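Local coordinates for dienelactone hydrolase (Anabaena variabilis, PDB 2O2G), which probably acts as a hydrolase of the dienelactone hydrolase family, within the alpha/beta-hydrolase superfamily, at residues Ala127-Ala132 against Ser154-Val159; Ala161-Ile166 against Leu185-Arg190. All blocks are in the same frame, centred on the assembly; numbering follows the deposited sequence.

Interactions 1 and 2 follow one another along the chain, the first closing at Val159 just before the second opens at Ala161, and their centres lie about 11 Å apart on the same side of the molecule. In interaction 1, helix 123-134 packs against the loop that leads from strand 139-145 to strand 163-168; in interaction 2, the start of strand 163-168 pairs with the last strand of the sheet, 189-194. The two touch directly: Leu185 CD2 lies 3.5 Å from Leu156 O, and Leu129 CD2 lies 3.8 Å from Thr163 OG1. Helix, connecting loop and sheet edge thus form one continuous packed region of the alpha/beta-hydrolase fold.

Interaction 1 of 2, residues Ala127-Ala132 against Ser154-Val159; sequences AALVAA and SALPHV
Leu129 and Leu156 both set CG anti to their own carbonyl carbon (chi1 -67° and -70°), and their side chains cross obliquely, with CD1 of Leu129 3.9 Å from CD2 of Leu156. Val159 aims its CB at the helix, and a chi1 of 170° swings CG1 anti to the backbone N and leaves CG2 beside that N. The two methyls then meet different residues of the helix. CG2 presses on the carbonyl oxygen of Leu129, 3.5 Å from Val159 CG2 to Leu129 O, and also reaches CD2 of Leu129 at 4.2 Å; CG1 rests more loosely on CB of Ala132. Next to Leu129 along the helix, Val130 receives the methyl of Ala155, which points at its backbone, 3.8 Å from Ala155 CB to Val130 CA, and CG2 of Val130 flanks the same methyl. The side chains that meet are all apolar, and the one close polar atom, Leu129 O, is met by methyls. Within the loop, His158 ND1 donates to Ser154 O at 3.1 Å, with the acceptor in the ring plane, while the short 3-10 segment 156-158 turns the chain back toward the sheet. Pro149 and Val142 also pack on Leu129. Helix 123-134 begins within what appears to be the nucleophile elbow, so the loop here lies against the helix that leads away from the probable nucleophile in an alpha/beta-hydrolase fold.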
loop_
_atom_site.group_PDB
_atom_site.type_symbol
_atom_site.label_atom_id
_atom_site.label_comp_id
_atom_site.label_asym_id
_atom_site.label_seq_id
_atom_site.Cartn_x
_atom_site.Cartn_y
_atom_site.Cartn_z
ATOM N N ALA A 127 3.153 -4.309 -6.459
ATOM C CA ALA A 127 4.408 -4.190 -5.741
ATOM C C ALA A 127 4.225 -4.649 -4.288
ATOM O O ALA A 127 5.075 -5.355 -3.765
ATOM C CB ALA A 127 4.903 -2.778 -5.815
ATOM N N ALA A 128 3.078 -4.292 -3.690
ATOM C CA ALA A 128 2.718 -4.661 -2.336
ATOM C C ALA A 128 2.624 -6.167 -2.198
ATOM O O ALA A 128 3.108 -6.712 -1.194
ATOM C CB ALA A 128 1.394 -4.050 -1.951
ATOM N N LEU A 129 1.988 -6.829 -3.179
ATOM C CA LEU A 129 1.847 -8.273 -3.114
ATOM C C LEU A 129 3.187 -8.953 -3.277
ATOM O O LEU A 129 3.427 -9.964 -2.631
ATOM C CB LEU A 129 0.836 -8.803 -4.135
ATOM C CG LEU A 129 -0.570 -8.311 -3.760
ATOM C CD1 LEU A 129 -1.470 -8.323 -4.959
ATOM C CD2 LEU A 129 -1.179 -9.114 -2.596
ATOM N N VAL A 130 4.059 -8.427 -4.146
ATOM C CA VAL A 130 5.382 -9.051 -4.333
ATOM C C VAL A 130 6.207 -8.928 -3.049
ATOM O O VAL A 130 6.870 -9.877 -2.633
ATOM C CB VAL A 130 6.152 -8.477 -5.559
ATOM C CG1 VAL A 130 7.570 -9.069 -5.643
ATOM C CG2 VAL A 130 5.397 -8.763 -6.837
ATOM N N ALA A 131 6.140 -7.758 -2.411
ATOM C CA ALA A 131 6.823 -7.530 -1.148
ATOM C C ALA A 131 6.283 -8.418 0.004
ATOM O O ALA A 131 7.057 -8.957 0.796
ATOM C CB ALA A 131 6.717 -6.044 -0.761
ATOM N N ALA A 132 4.959 -8.559 0.082
ATOM C CA ALA A 132 4.308 -9.358 1.113
ATOM C C ALA A 132 4.766 -10.818 1.071
ATOM O O ALA A 132 4.977 -11.436 2.114
ATOM C CB ALA A 132 2.780 -9.244 0.968
ATOM N N SER A 154 3.925 -15.020 -9.861
ATOM C CA SER A 154 4.796 -15.897 -9.054
ATOM C C SER A 154 4.647 -15.590 -7.570
ATOM O O SER A 154 4.730 -16.484 -6.735
ATOM C CB SER A 154 6.247 -15.780 -9.497
ATOM O OG SER A 154 6.645 -14.415 -9.460
ATOM N N ALA A 155 4.426 -14.323 -7.240
ATOM C CA ALA A 155 4.223 -13.935 -5.852
ATOM C C ALA A 155 2.881 -14.326 -5.295
ATOM O O ALA A 155 2.782 -14.631 -4.104
ATOM C CB ALA A 155 4.376 -12.420 -5.696
ATOM N N LEU A 156 1.837 -14.294 -6.126
ATOM C CA LEU A 156 0.473 -14.452 -5.605
ATOM C C LEU A 156 0.206 -15.655 -4.688
ATOM O O LEU A 156 -0.254 -15.455 -3.552
ATOM C CB LEU A 156 -0.565 -14.410 -6.727
ATOM C CG LEU A 156 -0.791 -13.057 -7.405
ATOM C CD1 LEU A 156 -1.802 -13.260 -8.546
ATOM C CD2 LEU A 156 -1.232 -11.977 -6.419
ATOM N N PRO A 157 0.514 -16.876 -5.146
ATOM C CA PRO A 157 0.273 -18.030 -4.251
ATOM C C PRO A 157 1.160 -18.125 -2.982
ATOM O O PRO A 157 0.878 -18.972 -2.116
ATOM C CB PRO A 157 0.493 -19.243 -5.164
ATOM C CG PRO A 157 1.363 -18.756 -6.262
ATOM C CD PRO A 157 1.042 -17.303 -6.460
ATOM N N HIS A 158 2.188 -17.269 -2.860
ATOM C CA HIS A 158 3.042 -17.273 -1.693
ATOM C C HIS A 158 2.629 -16.234 -0.676
ATOM O O HIS A 158 3.103 -16.270 0.461
ATOM C CB HIS A 158 4.501 -17.078 -2.102
ATOM C CG HIS A 158 5.045 -18.239 -2.872
ATOM N ND1 HIS A 158 5.268 -18.192 -4.231
ATOM C CD2 HIS A 158 5.315 -19.510 -2.488
ATOM C CE1 HIS A 158 5.713 -19.370 -4.643
ATOM N NE2 HIS A 158 5.746 -20.191 -3.606
ATOM N N VAL A 159 1.764 -15.316 -1.078
ATOM C CA VAL A 159 1.287 -14.267 -0.165
ATOM C C VAL A 159 0.545 -14.947 0.986
ATOM O O VAL A 159 -0.347 -15.788 0.757
ATOM C CB VAL A 159 0.405 -13.276 -0.890
ATOM C CG1 VAL A 159 -0.310 -12.285 0.112
ATOM C CG2 VAL A 159 1.211 -12.508 -1.894
#

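Interaction 2 of 2, residues Ala161-Ile166 against Leu185-Arg190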
loop_
_atom_site.group_PDB
_atom_site.type_symbol
_atom_site.label_atom_id
_atom_site.label_comp_id
_atom_site.label_asym_id
_atom_site.label_seq_id
_atom_site.Cartn_x
_atom_site.Cartn_y
_atom_site.Cartn_z
ATOM N N ALA A 161 -0.356 -12.874 3.780
ATOM C CA ALA A 161 -1.094 -11.765 4.375
ATOM C C ALA A 161 -2.513 -11.699 3.830
ATOM O O ALA A 161 -2.695 -11.688 2.599
ATOM C CB ALA A 161 -0.384 -10.461 4.074
ATOM N N PRO A 162 -3.538 -11.725 4.722
ATOM C CA PRO A 162 -4.930 -11.556 4.231
ATOM C C PRO A 162 -5.059 -10.315 3.329
ATOM O O PRO A 162 -4.773 -9.176 3.747
ATOM C CB PRO A 162 -5.746 -11.453 5.521
ATOM C CG PRO A 162 -4.937 -12.320 6.499
ATOM C CD PRO A 162 -3.499 -11.994 6.176
ATOM N N THR A 163 -5.567 -10.552 2.125
ATOM C CA THR A 163 -5.580 -9.580 1.033
ATOM C C THR A 163 -6.983 -9.202 0.525
ATOM O O THR A 163 -7.795 -10.046 0.182
ATOM C CB THR A 163 -4.781 -10.179 -0.161
ATOM O OG1 THR A 163 -3.424 -10.399 0.242
ATOM C CG2 THR A 163 -4.841 -9.307 -1.386
ATOM N N LEU A 164 -7.207 -7.897 0.448
ATOM C CA LEU A 164 -8.424 -7.325 -0.031
ATOM C C LEU A 164 -8.119 -6.569 -1.316
ATOM O O LEU A 164 -7.365 -5.576 -1.330
ATOM C CB LEU A 164 -8.968 -6.340 1.008
ATOM C CG LEU A 164 -10.143 -5.476 0.604
ATOM C CD1 LEU A 164 -11.336 -6.319 0.189
ATOM C CD2 LEU A 164 -10.471 -4.548 1.789
ATOM N N LEU A 165 -8.714 -7.031 -2.392
ATOM C CA LEU A 165 -8.602 -6.388 -3.690
ATOM C C LEU A 165 -9.849 -5.471 -3.890
ATOM O O LEU A 165 -10.993 -5.904 -3.753
ATOM C CB LEU A 165 -8.502 -7.466 -4.766
ATOM C CG LEU A 165 -7.359 -8.487 -4.678
ATOM C CD1 LEU A 165 -7.398 -9.452 -5.848
ATOM C CD2 LEU A 165 -6.007 -7.827 -4.652
ATOM N N ILE A 166 -9.622 -4.196 -4.158
ATOM C CA ILE A 166 -10.705 -3.265 -4.360
ATOM C C ILE A 166 -10.602 -2.740 -5.758
ATOM O O ILE A 166 -9.527 -2.239 -6.148
ATOM C CB ILE A 166 -10.637 -2.028 -3.385
ATOM C CG1 ILE A 166 -10.669 -2.435 -1.909
ATOM C CG2 ILE A 166 -11.840 -1.095 -3.641
ATOM C CD1 ILE A 166 -10.319 -1.266 -0.908
ATOM N N LEU A 185 -4.504 -16.401 -5.172
ATOM C CA LEU A 185 -4.236 -16.225 -3.750
ATOM C C LEU A 185 -4.700 -17.487 -3.002
ATOM O O LEU A 185 -5.723 -18.090 -3.353
ATOM C CB LEU A 185 -4.929 -14.968 -3.187
ATOM C CG LEU A 185 -4.430 -13.637 -3.741
ATOM C CD1 LEU A 185 -5.364 -12.474 -3.416
ATOM C CD2 LEU A 185 -3.018 -13.383 -3.229
ATOM N N GLN A 186 -3.912 -17.903 -2.007
ATOM C CA GLN A 186 -4.202 -19.068 -1.180
ATOM C C GLN A 186 -4.486 -18.695 0.274
ATOM O O GLN A 186 -4.699 -19.570 1.098
ATOM C CB GLN A 186 -3.006 -20.045 -1.226
ATOM C CG GLN A 186 -2.645 -20.482 -2.632
ATOM C CD GLN A 186 -3.784 -21.191 -3.308
ATOM O OE1 GLN A 186 -4.255 -22.219 -2.822
ATOM N NE2 GLN A 186 -4.234 -20.659 -4.440
ATOM N N THR A 187 -4.506 -17.405 0.582
ATOM C CA THR A 187 -4.722 -16.921 1.938
ATOM C C THR A 187 -6.155 -16.414 2.064
ATOM O O THR A 187 -6.922 -16.495 1.098
ATOM C CB THR A 187 -3.720 -15.773 2.246
ATOM O OG1 THR A 187 -3.859 -15.340 3.611
ATOM C CG2 THR A 187 -3.924 -14.582 1.285
ATOM N N SER A 188 -6.526 -15.911 3.246
ATOM C CA SER A 188 -7.840 -15.296 3.448
ATOM C C SER A 188 -7.868 -14.135 2.472
ATOM O O SER A 188 -6.891 -13.370 2.350
ATOM C CB SER A 188 -8.061 -14.774 4.883
ATOM O OG SER A 188 -8.146 -15.840 5.808
ATOM N N LYS A 189 -8.990 -13.974 1.779
ATOM C CA LYS A 189 -8.997 -13.006 0.692
ATOM C C LYS A 189 -10.398 -12.530 0.341
ATOM O O LYS A 189 -11.381 -13.213 0.655
ATOM C CB LYS A 189 -8.362 -13.685 -0.529
ATOM C CG LYS A 189 -9.129 -14.881 -0.996
ATOM C CD LYS A 189 -8.426 -15.637 -2.123
ATOM C CE LYS A 189 -9.259 -16.772 -2.585
ATOM N NZ LYS A 189 -8.544 -17.706 -3.557
ATOM N N ARG A 190 -10.462 -11.377 -0.334
ATOM C CA ARG A 190 -11.745 -10.840 -0.825
ATOM C C ARG A 190 -11.529 -9.846 -1.925
ATOM O O ARG A 190 -10.536 -9.121 -1.924
ATOM C CB ARG A 190 -12.519 -10.150 0.280
ATOM C CG ARG A 190 -13.968 -9.769 -0.041
ATOM C CD ARG A 190 -14.657 -9.317 1.234
ATOM N NE ARG A 190 -14.677 -10.447 2.165
ATOM C CZ ARG A 190 -14.630 -10.371 3.496
ATOM N NH1 ARG A 190 -14.577 -9.196 4.115
ATOM N NH2 ARG A 190 -14.607 -11.487 4.220
#
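Thr163 and Arg190 meet through flat peptide groups: the N-H of Arg190 reaches Thr163 O at 3.0 Å within the carbonyl plane of Thr163, whereas the amide of Thr163 comes to Ser188 O at 3.1 Å, tilted 19° from the carbonyl plane of Ser188. A third bond, Leu165 N to Arg190 O at 2.8 Å, continues the parallel ladder, in which Thr163 pairs with Lys189 and Leu164 with Arg190. CA-H groups of Pro162, Lys189 and Leu164 add weaker contacts to the same three oxygens. Thr163 and Leu185 lie on one side of the sheet and cross at about a right angle, Thr163 CG2 resting 3.8 Å from Leu185 CD1. A chi1 of -62° sets Thr163 OG1 beside the backbone N and leaves CG2 anti to it; from there OG1 donates to Ala161 O at 2.8 Å. The methyl of Thr187 approaches this oxygen too, with Ala161 O 3.4 Å from Thr187 CG2, while Thr187 OG1 bonds to Lys160 O. Lys189 runs extended beyond CG, and its ammonium is gripped by two carbonyls, Leu185 O at 2.9 Å from Lys189 NZ and Leu182 O in the last turn of helix 172-184. On the other side, CD1 of Leu164 lies over the backbone oxygen and CB of Arg190. The segments hold the first residues of the two parallel strands of a beta-alpha-beta crossover, joined through helix 172-184, with strand 189-194 at the sheet edge and strand 139-145 bonding the far side of 163-168. Helix 172-184 packs on Leu165, and helix 206-221 covers the Leu164-Arg190 face, where Trp217 touches both side chains and its NE1 bonds to Pro162 O.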